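PDB 5L1A: DUF5638 domain-containing protein from Legionella pneumophila subsp. pneumophila, which is of unknown function; this chain is the helical N-terminal part of a longer protein that probably also carries a transmembrane helix. Local coordinates for residues 9-14 / 61-66; 44-49 / 67-72; 84-89 / 105-110; 92-95 / 99-102. One frame throughout, in Å; residues are numbered along the deposited sequence.

Contact 1 of 4, residues 9-14 / 61-66; sequences RLLEKR and EVVEEY. With I3C (5-amino-2,4,6-triiodobenzene-1,3-dicarboxylic acid), chain B; I3C (5-amino-2,4,6-triiodobenzene-1,3-dicarboxylic acid), chain E.
Arg-14 of helix 8-25 and Val-63 of helix 56-77 bring the two backbones closest, with their CA atoms 6.9 Å apart. Val-63 carries the contact with both methyl groups. Its CG1 is anti to the backbone N (chi1 166°) and sits against one face of the Arg-14 guanidinium, 3.8 Å from its plane and opposite its centre. CG1 also meets Arg-14 CB. The Arg-14 chain bends at chi3 (-86°), and this lays the flat group across the valine. The end of Arg-14 is held from outside by a salt bridge to Glu-67, one turn further along the valine's helix. The other methyl, Val-63 CG2, lies 3.7 Å from Leu-11 O and 4.2 Å from Leu-11 CB. Leu-11 also packs on Phe-50 of helix 33-51. Another side of helix 56-77 meets two triiodinated ligands. N13 of the chain E ligand donates a bent hydrogen bond of 3.1 Å to Glu-65 OE1, with an N-H...O angle of 135°. The CG of Glu-65 touches O11 of the chain B ligand. The arrangement is that of a small helical bundle: a valine packed against the neighbouring helix, beside an arginine that ends in an interhelical salt bridge.

Contact 2 of 4, residues 44-49 / 67-72; sequences YFYNSA and ENFISL. With I3C (5-amino-2,4,6-triiodobenzene-1,3-dicarboxylic acid), chain E.
Tyr-46 reaches across from helix 33-51 and touches Phe-69 of helix 56-77 with its hydroxyl end. Its OH lies 3.4 Å from Phe-69 CB and 3.5 Å from Phe-69 CG. The near edge atom of the tyrosine, CE2, stands over one face of the Phe-69 ring, 3.9 Å above the plane and offset toward the rim. The two rings are inclined at 38°, with centroids 5.3 Å apart. Phe-69 CG is anti to the backbone N (chi1 168°), which turns the ring to meet the tyrosine. In the next shell, Phe-45 CD2 sits 3.6 Å above the centre of one face of the Tyr-46 ring. Tyr-66 stacks on Tyr-46 as well, and Ile-103 of helix 97-110 packs against it. Further out, Ala-49 CB lies 3.5 Å from N13 of the chain E ligand, and Phe-45 touches iodine I2 of the same molecule. On the far side of helix 33-51, Ser-48 OG bonds to Tyr-44 O. Between Tyr-46 and Phe-69 no hydrogen bond forms, so shape and dispersion hold this buried pair together.

Contact 3 of 4, residues 84-89 / 105-110; sequences DKAFET and NFFKVC. With I3C (5-amino-2,4,6-triiodobenzene-1,3-dicarboxylic acid), chain D.
Ala-86 of helix 83-90 sets its methyl group on the ring of Phe-107 from helix 97-110. This is a CH-pi contact over the ring face. The CB lies 3.7 Å from the ring centroid and only 13° off the normal. Phe-107 CG is anti to the carbonyl carbon (chi1 -75°), and the ring presents this face to helix 83-90. The helices are close to antiparallel, with short-segment axes 9.1 Å apart and directions 154° apart.

The same ring makes a further apolar contact, Phe-107 CD2 to Phe-87 CB at 4.2 Å. It also lies against the backbone, with Phe-107 CD2 at 3.7 Å from Phe-87 N. Leu-72 and Val-73 of helix 56-77 pack on Phe-107 too, and Val-76 packs on Ala-86.

Charge enters at the exposed border. Lys-108 NZ forms a long salt bridge of 3.6 Å with Asp-84 OD1. The lysine chain bends at both chi3 and chi4, and this curls the ammonium group back toward the aspartate.

The end of the Phe-87 side chain leads away from Phe-107 and meets the chain D ligand instead. Phe-87 CZ lies 3.4 Å from iodine I3, and O9 of the ligand comes to the ring edge, in plane.

No hydrogen bond crosses between the segments; within helix 83-90, Thr-89 OG1 donates to Lys-85 O at 2.8 Å.

This is a helical hairpin of the bundle: an alanine methyl lies on an aromatic ring between two nearly antiparallel consecutive helices, and a lysine-aspartate pair lies at the exposed border.

Contact 4 of 4, residues 92-95 / 99-102; sequences DTTE and ADVI. With I3C (5-amino-2,4,6-triiodobenzene-1,3-dicarboxylic acid), chain B; I3C (5-amino-2,4,6-triiodobenzene-1,3-dicarboxylic acid), chain D; I3C (5-amino-2,4,6-triiodobenzene-1,3-dicarboxylic acid), chain E.
Thr-94 of the loop before helix 97-110 presses its carbon side against Asp-100 and Ala-99. These are van der Waals contacts. Both Thr-94 CB and Thr-94 CG2 lie 3.2 Å from Asp-100 OD1, and CG2 is 3.7 Å from Ala-99 CB. The Thr-94 and Asp-100 side chains run alongside one another, pointing opposite ways. Thr-94 CG2 is anti to the backbone N (OG1 chi1 -50°), and this puts the methyl group on the helix. The hydroxyl is used elsewhere, in a hydrogen bond with Ile-90 O at the end of helix 83-90.

Other polar groups meet bound triiodinated ligands. Thr-93 OG1 donates a 2.6 Å hydrogen bond to O12 of the chain B ligand. Thr-93 CG2 packs on the ring of that molecule, 3.7 Å from C6 of the chain B ligand. The second oxygen of Asp-100, OD2, lies 2.8 Å from carboxyl oxygen O8 of the chain D ligand.

Looser contacts with the ligands follow. The carboxylate of Glu-95 approaches iodine I1 of the chain E ligand, with CD at 3.7 Å. Val-101 CG2 lies 3.8 Å from N13 of the chain D ligand. The loop meets the chain B and chain E ligands, the helix the chain D ligand.

The loop folds back on the first turns of helix 97-110. Within the bundle, Ala-99 also touches Phe-45 and Ile-102 touches Gln-41, both of helix 33-51, while helix 83-90 leads into the loop from its other end.

How the contacts relate
The centre of contact 2 lies about 2 Å from the centre of the chain, and the contact pairs two aromatic side chains, without charge. Contacts 1 and 3 sit on opposite sides of the chain's centre, their centres about 22 Å apart. Both combine apolar packing with charged groups. Contacts 1, 2 and 4 are buried, while contact 3 is partly buried, with exposed charged residues. Contact 4 is a short local contact between loop and helix, without a salt bridge. Helix 56-77 serves contacts 1 and 2, and helix 97-110 serves contacts 3 and 4. Phe-69 of contact 2 packs on Phe-106 and Phe-107 of contact 3. Ligand chain E touches contacts 1, 2 and 4.

Contact 1 of 4, residues 9-14 / 61-66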
# COMPACT_ATOMS: atom_id res chain seq x y z
N ARG A 9 17.06 -3.14 6.11
CA ARG A 9 16.41 -3.08 7.42
C ARG A 9 15.83 -1.70 7.69
O ARG A 9 14.74 -1.58 8.25
CB ARG A 9 17.40 -3.47 8.51
CG ARG A 9 17.90 -4.90 8.40
CD ARG A 9 18.80 -5.28 9.56
NE ARG A 9 19.01 -6.72 9.61
CZ ARG A 9 18.18 -7.57 10.21
NH1 ARG A 9 18.44 -8.87 10.20
NH2 ARG A 9 17.09 -7.13 10.82
N LEU A 10 16.55 -0.65 7.31
CA LEU A 10 16.02 0.70 7.48
C LEU A 10 14.78 0.91 6.64
O LEU A 10 13.82 1.56 7.08
CB LEU A 10 17.10 1.73 7.13
CG LEU A 10 18.36 1.61 7.99
CD1 LEU A 10 19.44 2.56 7.51
CD2 LEU A 10 18.02 1.86 9.45
N LEU A 11 14.76 0.38 5.42
CA LEU A 11 13.57 0.45 4.59
C LEU A 11 12.44 -0.40 5.17
O LEU A 11 11.26 -0.06 5.00
CB LEU A 11 13.89 -0.00 3.17
CG LEU A 11 14.35 1.06 2.17
CD1 LEU A 11 15.38 2.01 2.77
CD2 LEU A 11 14.92 0.39 0.93
N GLU A 12 12.78 -1.50 5.85
CA GLU A 12 11.76 -2.34 6.46
C GLU A 12 11.01 -1.60 7.57
O GLU A 12 9.80 -1.79 7.73
CB GLU A 12 12.40 -3.61 7.01
CG GLU A 12 11.43 -4.56 7.70
CD GLU A 12 10.44 -5.19 6.74
OE1 GLU A 12 10.79 -5.38 5.56
OE2 GLU A 12 9.30 -5.48 7.17
N LYS A 13 11.71 -0.75 8.33
CA LYS A 13 11.05 0.01 9.39
C LYS A 13 9.95 0.91 8.84
O LYS A 13 8.97 1.19 9.54
CB LYS A 13 12.09 0.83 10.17
CG LYS A 13 13.09 -0.01 10.95
CD LYS A 13 14.05 0.86 11.75
CE LYS A 13 14.93 0.03 12.68
NZ LYS A 13 15.87 -0.86 11.95
N ARG A 14 10.09 1.37 7.60
CA ARG A 14 9.04 2.18 7.00
C ARG A 14 7.91 1.32 6.43
O ARG A 14 6.77 1.79 6.35
CB ARG A 14 9.62 3.08 5.91
CG ARG A 14 10.43 4.24 6.47
CD ARG A 14 10.48 5.39 5.48
NE ARG A 14 11.56 5.24 4.52
CZ ARG A 14 11.57 5.79 3.31
NH1 ARG A 14 10.53 6.50 2.90
NH2 ARG A 14 12.60 5.60 2.51
N GLU A 61 11.61 2.36 -4.04
CA GLU A 61 10.46 2.73 -4.86
C GLU A 61 9.19 2.05 -4.37
O GLU A 61 8.10 2.64 -4.44
CB GLU A 61 10.73 2.38 -6.33
CG GLU A 61 9.63 2.83 -7.28
CD GLU A 61 9.97 2.58 -8.75
OE1 GLU A 61 11.10 2.13 -9.04
OE2 GLU A 61 9.10 2.85 -9.60
N VAL A 62 9.30 0.81 -3.88
CA VAL A 62 8.14 0.12 -3.33
C VAL A 62 7.71 0.75 -2.02
O VAL A 62 6.51 0.94 -1.76
CB VAL A 62 8.45 -1.38 -3.16
CG1 VAL A 62 7.32 -2.08 -2.43
CG2 VAL A 62 8.70 -2.02 -4.51
N VAL A 63 8.67 1.09 -1.15
CA VAL A 63 8.34 1.72 0.12
C VAL A 63 7.67 3.06 -0.11
O VAL A 63 6.68 3.40 0.56
CB VAL A 63 9.61 1.85 0.99
CG1 VAL A 63 9.37 2.80 2.16
CG2 VAL A 63 10.04 0.48 1.50
N GLU A 64 8.18 3.85 -1.06
CA GLU A 64 7.53 5.11 -1.40
C GLU A 64 6.13 4.88 -1.97
O GLU A 64 5.21 5.65 -1.69
CB GLU A 64 8.39 5.89 -2.39
CG GLU A 64 9.66 6.45 -1.79
CD GLU A 64 10.60 7.04 -2.82
OE1 GLU A 64 10.34 6.87 -4.03
OE2 GLU A 64 11.60 7.66 -2.43
N GLU A 65 5.96 3.83 -2.77
CA GLU A 65 4.66 3.55 -3.36
C GLU A 65 3.64 3.17 -2.29
O GLU A 65 2.48 3.59 -2.35
CB GLU A 65 4.77 2.45 -4.41
CG GLU A 65 3.47 2.16 -5.14
CD GLU A 65 3.47 0.78 -5.77
OE1 GLU A 65 4.31 -0.05 -5.38
OE2 GLU A 65 2.62 0.52 -6.66
N TYR A 66 4.07 2.38 -1.30
CA TYR A 66 3.20 2.04 -0.18
C TYR A 66 2.85 3.28 0.63
O TYR A 66 1.71 3.43 1.11
CB TYR A 66 3.90 1.00 0.70
CG TYR A 66 3.01 0.20 1.61
CD1 TYR A 66 1.62 0.35 1.59
CD2 TYR A 66 3.55 -0.71 2.51
CE1 TYR A 66 0.81 -0.40 2.43
CE2 TYR A 66 2.76 -1.45 3.36
CZ TYR A 66 1.39 -1.29 3.32
OH TYR A 66 0.60 -2.04 4.17
I3 I3C B . 7.28 8.95 -10.40
I2 I3C B . 1.85 8.50 -7.57
I1 I3C B . 5.33 3.50 -8.29
O8 I3C B . 8.31 5.67 -9.01
O9 I3C B . 7.31 5.22 -10.91
C10 I3C B . 2.76 5.33 -7.38
N13 I3C B . 4.39 9.78 -9.12
C1 I3C B . 6.06 6.35 -9.25
C6 I3C B . 5.84 7.80 -9.44
C5 I3C B . 4.60 8.45 -8.95
C4 I3C B . 3.59 7.62 -8.27
C3 I3C B . 3.80 6.17 -8.07
C2 I3C B . 5.03 5.54 -8.56
C7 I3C B . 7.31 5.71 -9.75
O11 I3C B . 2.77 5.28 -6.13
O12 I3C B . 1.92 4.72 -8.07
I3 I3C E . 6.71 0.06 -7.42
I2 I3C E . 4.50 -5.81 -7.47
I1 I3C E . 6.91 -3.33 -12.54
O8 I3C E . 8.56 -0.70 -10.62
O9 I3C E . 6.58 0.12 -11.07
C10 I3C E . 5.47 -5.58 -10.54
N13 I3C E . 5.32 -2.78 -6.35
C1 I3C E . 6.67 -1.89 -9.81
C6 I3C E . 6.30 -1.75 -8.38
C5 I3C E . 5.66 -2.89 -7.66
C4 I3C E . 5.39 -4.16 -8.39
C3 I3C E . 5.76 -4.29 -9.82
C2 I3C E . 6.39 -3.15 -10.53
C7 I3C E . 7.31 -0.75 -10.55
O11 I3C E . 4.33 -5.75 -11.02
O12 I3C E . 6.36 -6.45 -10.62

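Contact 2 of 4, residues 44-49 / 67-72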
# COMPACT_ATOMS: atom_id res chain seq x y z
N TYR A 44 -0.28 -7.69 1.91
CA TYR A 44 0.51 -8.72 1.26
C TYR A 44 1.10 -8.22 -0.05
O TYR A 44 2.24 -8.57 -0.38
CB TYR A 44 -0.36 -9.96 1.02
CG TYR A 44 0.30 -11.05 0.22
CD1 TYR A 44 1.15 -11.97 0.83
CD2 TYR A 44 0.07 -11.17 -1.14
CE1 TYR A 44 1.76 -12.98 0.10
CE2 TYR A 44 0.67 -12.17 -1.88
CZ TYR A 44 1.51 -13.07 -1.26
OH TYR A 44 2.11 -14.06 -2.00
N PHE A 45 0.37 -7.39 -0.80
CA PHE A 45 0.86 -6.89 -2.08
C PHE A 45 2.12 -6.06 -1.92
O PHE A 45 3.10 -6.24 -2.65
CB PHE A 45 -0.24 -6.08 -2.78
CG PHE A 45 0.24 -5.34 -3.99
CD1 PHE A 45 0.37 -5.98 -5.21
CD2 PHE A 45 0.56 -3.99 -3.92
CE1 PHE A 45 0.81 -5.30 -6.33
CE2 PHE A 45 1.00 -3.30 -5.04
CZ PHE A 45 1.13 -3.96 -6.24
N TYR A 46 2.13 -5.13 -0.96
CA TYR A 46 3.27 -4.23 -0.84
C TYR A 46 4.44 -4.91 -0.13
O TYR A 46 5.60 -4.72 -0.52
CB TYR A 46 2.87 -2.95 -0.12
CG TYR A 46 1.99 -2.06 -0.95
CD1 TYR A 46 2.51 -1.31 -1.99
CD2 TYR A 46 0.63 -1.97 -0.70
CE1 TYR A 46 1.71 -0.49 -2.76
CE2 TYR A 46 -0.19 -1.16 -1.46
CZ TYR A 46 0.35 -0.42 -2.49
OH TYR A 46 -0.46 0.40 -3.25
N ASN A 47 4.16 -5.68 0.92
CA ASN A 47 5.22 -6.40 1.61
C ASN A 47 5.90 -7.42 0.70
O ASN A 47 7.13 -7.51 0.67
CB ASN A 47 4.67 -7.07 2.87
CG ASN A 47 4.59 -6.11 4.05
OD1 ASN A 47 5.57 -5.94 4.78
ND2 ASN A 47 3.44 -5.48 4.23
N SER A 48 5.11 -8.19 -0.07
CA SER A 48 5.71 -9.15 -0.99
C SER A 48 6.51 -8.46 -2.08
O SER A 48 7.53 -8.98 -2.53
CB SER A 48 4.65 -10.04 -1.62
OG SER A 48 3.93 -10.78 -0.64
N ALA A 49 6.05 -7.29 -2.53
CA ALA A 49 6.77 -6.58 -3.58
C ALA A 49 8.12 -6.07 -3.08
O ALA A 49 9.10 -6.05 -3.83
CB ALA A 49 5.93 -5.43 -4.13
N GLU A 67 3.80 4.20 0.80
CA GLU A 67 3.55 5.40 1.58
C GLU A 67 2.55 6.32 0.89
O GLU A 67 1.66 6.89 1.54
CB GLU A 67 4.86 6.14 1.84
CG GLU A 67 5.74 5.44 2.84
CD GLU A 67 7.19 5.87 2.75
OE1 GLU A 67 7.56 6.49 1.74
OE2 GLU A 67 7.94 5.58 3.69
N ASN A 68 2.67 6.49 -0.43
CA ASN A 68 1.70 7.28 -1.17
C ASN A 68 0.32 6.64 -1.10
O ASN A 68 -0.70 7.34 -1.01
CB ASN A 68 2.14 7.45 -2.62
CG ASN A 68 3.39 8.29 -2.76
OD1 ASN A 68 3.61 9.23 -2.00
ND2 ASN A 68 4.22 7.95 -3.74
N PHE A 69 0.26 5.31 -1.15
CA PHE A 69 -1.03 4.62 -1.01
C PHE A 69 -1.65 4.91 0.34
O PHE A 69 -2.87 5.12 0.44
CB PHE A 69 -0.84 3.12 -1.22
CG PHE A 69 -2.04 2.29 -0.81
CD1 PHE A 69 -3.12 2.14 -1.67
CD2 PHE A 69 -2.08 1.67 0.42
CE1 PHE A 69 -4.22 1.38 -1.30
CE2 PHE A 69 -3.18 0.91 0.80
CZ PHE A 69 -4.25 0.76 -0.07
N ILE A 70 -0.85 4.91 1.41
CA ILE A 70 -1.36 5.20 2.74
C ILE A 70 -1.95 6.60 2.80
O ILE A 70 -3.02 6.82 3.37
CB ILE A 70 -0.25 5.00 3.79
CG1 ILE A 70 0.12 3.53 3.90
CG2 ILE A 70 -0.68 5.55 5.14
CD1 ILE A 70 -1.06 2.64 4.21
N SER A 71 -1.26 7.57 2.19
CA SER A 71 -1.77 8.94 2.15
C SER A 71 -3.11 9.01 1.44
O SER A 71 -4.01 9.74 1.87
CB SER A 71 -0.76 9.87 1.48
OG SER A 71 0.40 10.01 2.27
N LEU A 72 -3.26 8.25 0.35
CA LEU A 72 -4.52 8.27 -0.39
C LEU A 72 -5.65 7.64 0.42
O LEU A 72 -6.79 8.12 0.40
CB LEU A 72 -4.35 7.55 -1.73
CG LEU A 72 -3.38 8.21 -2.70
CD1 LEU A 72 -3.26 7.40 -3.98
CD2 LEU A 72 -3.81 9.64 -3.01
I3 I3C E . 6.71 0.06 -7.42
I2 I3C E . 4.50 -5.81 -7.47
I1 I3C E . 6.91 -3.33 -12.54
O8 I3C E . 8.56 -0.70 -10.62
O9 I3C E . 6.58 0.12 -11.07
C10 I3C E . 5.47 -5.58 -10.54
N13 I3C E . 5.32 -2.78 -6.35
C1 I3C E . 6.67 -1.89 -9.81
C6 I3C E . 6.30 -1.75 -8.38
C5 I3C E . 5.66 -2.89 -7.66
C4 I3C E . 5.39 -4.16 -8.39
C3 I3C E . 5.76 -4.29 -9.82
C2 I3C E . 6.39 -3.15 -10.53
C7 I3C E . 7.31 -0.75 -10.55
O11 I3C E . 4.33 -5.75 -11.02
O12 I3C E . 6.36 -6.45 -10.62

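Contact 3 of 4, residues 84-89 / 105-110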
# COMPACT_ATOMS: atom_id res chain seq x y z
N ASP A 84 -12.50 7.85 -6.91
CA ASP A 84 -12.03 8.06 -8.27
C ASP A 84 -10.81 8.97 -8.30
O ASP A 84 -9.85 8.70 -9.03
CB ASP A 84 -13.15 8.64 -9.13
CG ASP A 84 -14.21 7.61 -9.46
OD1 ASP A 84 -13.96 6.42 -9.22
OD2 ASP A 84 -15.29 8.00 -9.96
N LYS A 85 -10.83 10.06 -7.52
CA LYS A 85 -9.65 10.91 -7.42
C LYS A 85 -8.43 10.12 -6.96
O LYS A 85 -7.34 10.27 -7.52
CB LYS A 85 -9.92 12.07 -6.46
CG LYS A 85 -10.90 13.11 -6.97
CD LYS A 85 -10.21 14.13 -7.85
CE LYS A 85 -11.15 15.27 -8.22
NZ LYS A 85 -10.50 16.23 -9.16
N ALA A 86 -8.62 9.25 -5.97
CA ALA A 86 -7.50 8.48 -5.43
C ALA A 86 -6.94 7.51 -6.46
O ALA A 86 -5.72 7.40 -6.61
CB ALA A 86 -7.94 7.73 -4.18
N PHE A 87 -7.81 6.79 -7.16
CA PHE A 87 -7.34 5.82 -8.15
C PHE A 87 -6.68 6.50 -9.33
O PHE A 87 -5.70 5.98 -9.87
CB PHE A 87 -8.50 4.94 -8.62
CG PHE A 87 -8.08 3.88 -9.60
CD1 PHE A 87 -7.15 2.90 -9.23
CD2 PHE A 87 -8.61 3.85 -10.88
CE1 PHE A 87 -6.76 1.93 -10.13
CE2 PHE A 87 -8.22 2.87 -11.78
CZ PHE A 87 -7.30 1.91 -11.41
N GLU A 88 -7.19 7.66 -9.76
CA GLU A 88 -6.54 8.43 -10.81
C GLU A 88 -5.09 8.76 -10.47
O GLU A 88 -4.25 8.86 -11.36
CB GLU A 88 -7.30 9.73 -11.07
CG GLU A 88 -8.47 9.65 -12.02
CD GLU A 88 -9.06 11.02 -12.29
OE1 GLU A 88 -8.75 11.95 -11.52
OE2 GLU A 88 -9.82 11.16 -13.27
N THR A 89 -4.79 8.93 -9.18
CA THR A 89 -3.47 9.38 -8.77
C THR A 89 -2.39 8.35 -9.06
O THR A 89 -1.23 8.72 -9.29
CB THR A 89 -3.48 9.72 -7.27
OG1 THR A 89 -4.59 10.58 -6.98
CG2 THR A 89 -2.20 10.44 -6.89
N ASN A 105 -10.55 -1.08 -5.81
CA ASN A 105 -11.60 -1.61 -4.95
C ASN A 105 -11.40 -1.17 -3.51
O ASN A 105 -12.37 -0.85 -2.81
CB ASN A 105 -11.64 -3.14 -5.05
CG ASN A 105 -12.61 -3.76 -4.06
OD1 ASN A 105 -12.24 -4.09 -2.93
ND2 ASN A 105 -13.86 -3.93 -4.47
N PHE A 106 -10.15 -1.14 -3.03
CA PHE A 106 -9.92 -0.74 -1.65
C PHE A 106 -10.24 0.74 -1.43
O PHE A 106 -10.72 1.11 -0.35
CB PHE A 106 -8.48 -1.04 -1.24
CG PHE A 106 -8.24 -0.94 0.25
CD1 PHE A 106 -8.59 -1.99 1.09
CD2 PHE A 106 -7.67 0.19 0.80
CE1 PHE A 106 -8.37 -1.91 2.46
CE2 PHE A 106 -7.44 0.29 2.17
CZ PHE A 106 -7.80 -0.77 3.00
N PHE A 107 -10.01 1.59 -2.43
CA PHE A 107 -10.38 2.99 -2.30
C PHE A 107 -11.89 3.16 -2.19
O PHE A 107 -12.38 3.91 -1.34
CB PHE A 107 -9.85 3.80 -3.48
CG PHE A 107 -8.38 4.05 -3.41
CD1 PHE A 107 -7.76 4.19 -2.18
CD2 PHE A 107 -7.62 4.15 -4.56
CE1 PHE A 107 -6.40 4.42 -2.10
CE2 PHE A 107 -6.26 4.39 -4.49
CZ PHE A 107 -5.64 4.52 -3.26
N LYS A 108 -12.65 2.46 -3.04
CA LYS A 108 -14.10 2.55 -2.99
C LYS A 108 -14.66 1.99 -1.69
O LYS A 108 -15.74 2.42 -1.25
CB LYS A 108 -14.71 1.83 -4.19
CG LYS A 108 -14.15 2.29 -5.52
CD LYS A 108 -15.03 1.88 -6.68
CE LYS A 108 -16.24 2.81 -6.80
NZ LYS A 108 -15.84 4.19 -7.19
N VAL A 109 -13.96 1.05 -1.05
CA VAL A 109 -14.40 0.53 0.24
C VAL A 109 -14.30 1.61 1.31
O VAL A 109 -15.21 1.78 2.13
CB VAL A 109 -13.58 -0.71 0.62
CG1 VAL A 109 -13.73 -1.00 2.09
CG2 VAL A 109 -14.01 -1.91 -0.21
N CYS A 110 -13.19 2.35 1.32
CA CYS A 110 -12.98 3.38 2.33
C CYS A 110 -14.00 4.51 2.20
O CYS A 110 -14.32 5.18 3.19
CB CYS A 110 -11.57 3.94 2.24
SG CYS A 110 -10.27 2.70 2.44
I3 I3C D . -9.38 -0.82 -11.74
I2 I3C D . -12.94 -5.03 -14.47
I1 I3C D . -8.67 -1.87 -17.73
O8 I3C D . -6.99 -0.93 -14.69
O9 I3C D . -8.48 0.67 -14.88
C10 I3C D . -11.13 -4.06 -17.14
N13 I3C D . -11.64 -3.12 -12.19
C1 I3C D . -9.26 -1.57 -14.72
C6 I3C D . -9.95 -1.86 -13.45
C5 I3C D . -11.02 -2.87 -13.38
C4 I3C D . -11.42 -3.60 -14.60
C3 I3C D . -10.74 -3.32 -15.90
C2 I3C D . -9.66 -2.30 -15.95
C7 I3C D . -8.17 -0.54 -14.77
O11 I3C D . -11.62 -3.44 -18.10
O12 I3C D . -10.97 -5.30 -17.17

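Contact 4 of 4, residues 92-95 / 99-102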
# COMPACT_ATOMS: atom_id res chain seq x y z
N ASP A 92 -1.67 5.26 -13.53
CA ASP A 92 -0.69 5.28 -14.61
C ASP A 92 0.66 4.71 -14.19
O ASP A 92 1.40 4.19 -15.03
CB ASP A 92 -0.49 6.70 -15.14
CG ASP A 92 -1.77 7.32 -15.67
OD1 ASP A 92 -2.74 6.57 -15.95
OD2 ASP A 92 -1.81 8.55 -15.83
N THR A 93 1.00 4.82 -12.91
CA THR A 93 2.25 4.30 -12.39
C THR A 93 2.11 2.89 -11.82
O THR A 93 3.09 2.34 -11.30
CB THR A 93 2.81 5.24 -11.32
OG1 THR A 93 1.76 5.65 -10.44
CG2 THR A 93 3.44 6.46 -11.96
N THR A 94 0.92 2.30 -11.90
CA THR A 94 0.67 0.94 -11.46
C THR A 94 0.63 0.05 -12.70
O THR A 94 -0.29 0.15 -13.51
CB THR A 94 -0.63 0.85 -10.68
OG1 THR A 94 -0.66 1.87 -9.67
CG2 THR A 94 -0.78 -0.52 -10.03
N GLU A 95 1.64 -0.81 -12.85
CA GLU A 95 1.76 -1.58 -14.08
C GLU A 95 0.84 -2.79 -14.09
O GLU A 95 0.12 -3.02 -15.06
CB GLU A 95 3.21 -2.00 -14.29
CG GLU A 95 4.17 -0.83 -14.34
CD GLU A 95 5.44 -1.14 -15.08
OE1 GLU A 95 5.49 -2.20 -15.74
OE2 GLU A 95 6.40 -0.34 -14.99
N ALA A 99 -3.09 -5.34 -9.69
CA ALA A 99 -2.91 -4.34 -8.64
C ALA A 99 -3.88 -3.18 -8.82
O ALA A 99 -4.38 -2.63 -7.83
CB ALA A 99 -1.47 -3.84 -8.63
N ASP A 100 -4.17 -2.80 -10.07
CA ASP A 100 -5.18 -1.78 -10.32
C ASP A 100 -6.52 -2.17 -9.71
O ASP A 100 -7.21 -1.34 -9.10
CB ASP A 100 -5.33 -1.54 -11.82
CG ASP A 100 -4.42 -0.45 -12.34
OD1 ASP A 100 -3.54 -0.00 -11.58
OD2 ASP A 100 -4.57 -0.05 -13.51
N VAL A 101 -6.90 -3.44 -9.85
CA VAL A 101 -8.21 -3.90 -9.40
C VAL A 101 -8.31 -3.84 -7.88
O VAL A 101 -9.28 -3.31 -7.33
CB VAL A 101 -8.49 -5.32 -9.93
CG1 VAL A 101 -9.76 -5.87 -9.31
CG2 VAL A 101 -8.59 -5.30 -11.45
N ILE A 102 -7.31 -4.38 -7.18
CA ILE A 102 -7.39 -4.44 -5.72
C ILE A 102 -7.23 -3.06 -5.11
O ILE A 102 -7.83 -2.76 -4.07
CB ILE A 102 -6.36 -5.44 -5.16
CG1 ILE A 102 -4.93 -4.98 -5.48
CG2 ILE A 102 -6.60 -6.83 -5.72
CD1 ILE A 102 -3.87 -5.93 -4.97
I3 I3C B . 7.28 8.95 -10.40
I2 I3C B . 1.85 8.50 -7.57
I1 I3C B . 5.33 3.50 -8.29
O8 I3C B . 8.31 5.67 -9.01
O9 I3C B . 7.31 5.22 -10.91
C10 I3C B . 2.76 5.33 -7.38
N13 I3C B . 4.39 9.78 -9.12
C1 I3C B . 6.06 6.35 -9.25
C6 I3C B . 5.84 7.80 -9.44
C5 I3C B . 4.60 8.45 -8.95
C4 I3C B . 3.59 7.62 -8.27
C3 I3C B . 3.80 6.17 -8.07
C2 I3C B . 5.03 5.54 -8.56
C7 I3C B . 7.31 5.71 -9.75
O11 I3C B . 2.77 5.28 -6.13
O12 I3C B . 1.92 4.72 -8.07
I3 I3C D . -9.38 -0.82 -11.74
I2 I3C D . -12.94 -5.03 -14.47
I1 I3C D . -8.67 -1.87 -17.73
O8 I3C D . -6.99 -0.93 -14.69
O9 I3C D . -8.48 0.67 -14.88
C10 I3C D . -11.13 -4.06 -17.14
N13 I3C D . -11.64 -3.12 -12.19
C1 I3C D . -9.26 -1.57 -14.72
C6 I3C D . -9.95 -1.86 -13.45
C5 I3C D . -11.02 -2.87 -13.38
C4 I3C D . -11.42 -3.60 -14.60
C3 I3C D . -10.74 -3.32 -15.90
C2 I3C D . -9.66 -2.30 -15.95
C7 I3C D . -8.17 -0.54 -14.77
O11 I3C D . -11.62 -3.44 -18.10
O12 I3C D . -10.97 -5.30 -17.17
I3 I3C E . 6.71 0.06 -7.42
I2 I3C E . 4.50 -5.81 -7.47
I1 I3C E . 6.91 -3.33 -12.54
O8 I3C E . 8.56 -0.70 -10.62
O9 I3C E . 6.58 0.12 -11.07
C10 I3C E . 5.47 -5.58 -10.54
N13 I3C E . 5.32 -2.78 -6.35
C1 I3C E . 6.67 -1.89 -9.81
C6 I3C E . 6.30 -1.75 -8.38
C5 I3C E . 5.66 -2.89 -7.66
C4 I3C E . 5.39 -4.16 -8.39
C3 I3C E . 5.76 -4.29 -9.82
C2 I3C E . 6.39 -3.15 -10.53
C7 I3C E . 7.31 -0.75 -10.55
O11 I3C E . 4.33 -5.75 -11.02
O12 I3C E . 6.36 -6.45 -10.62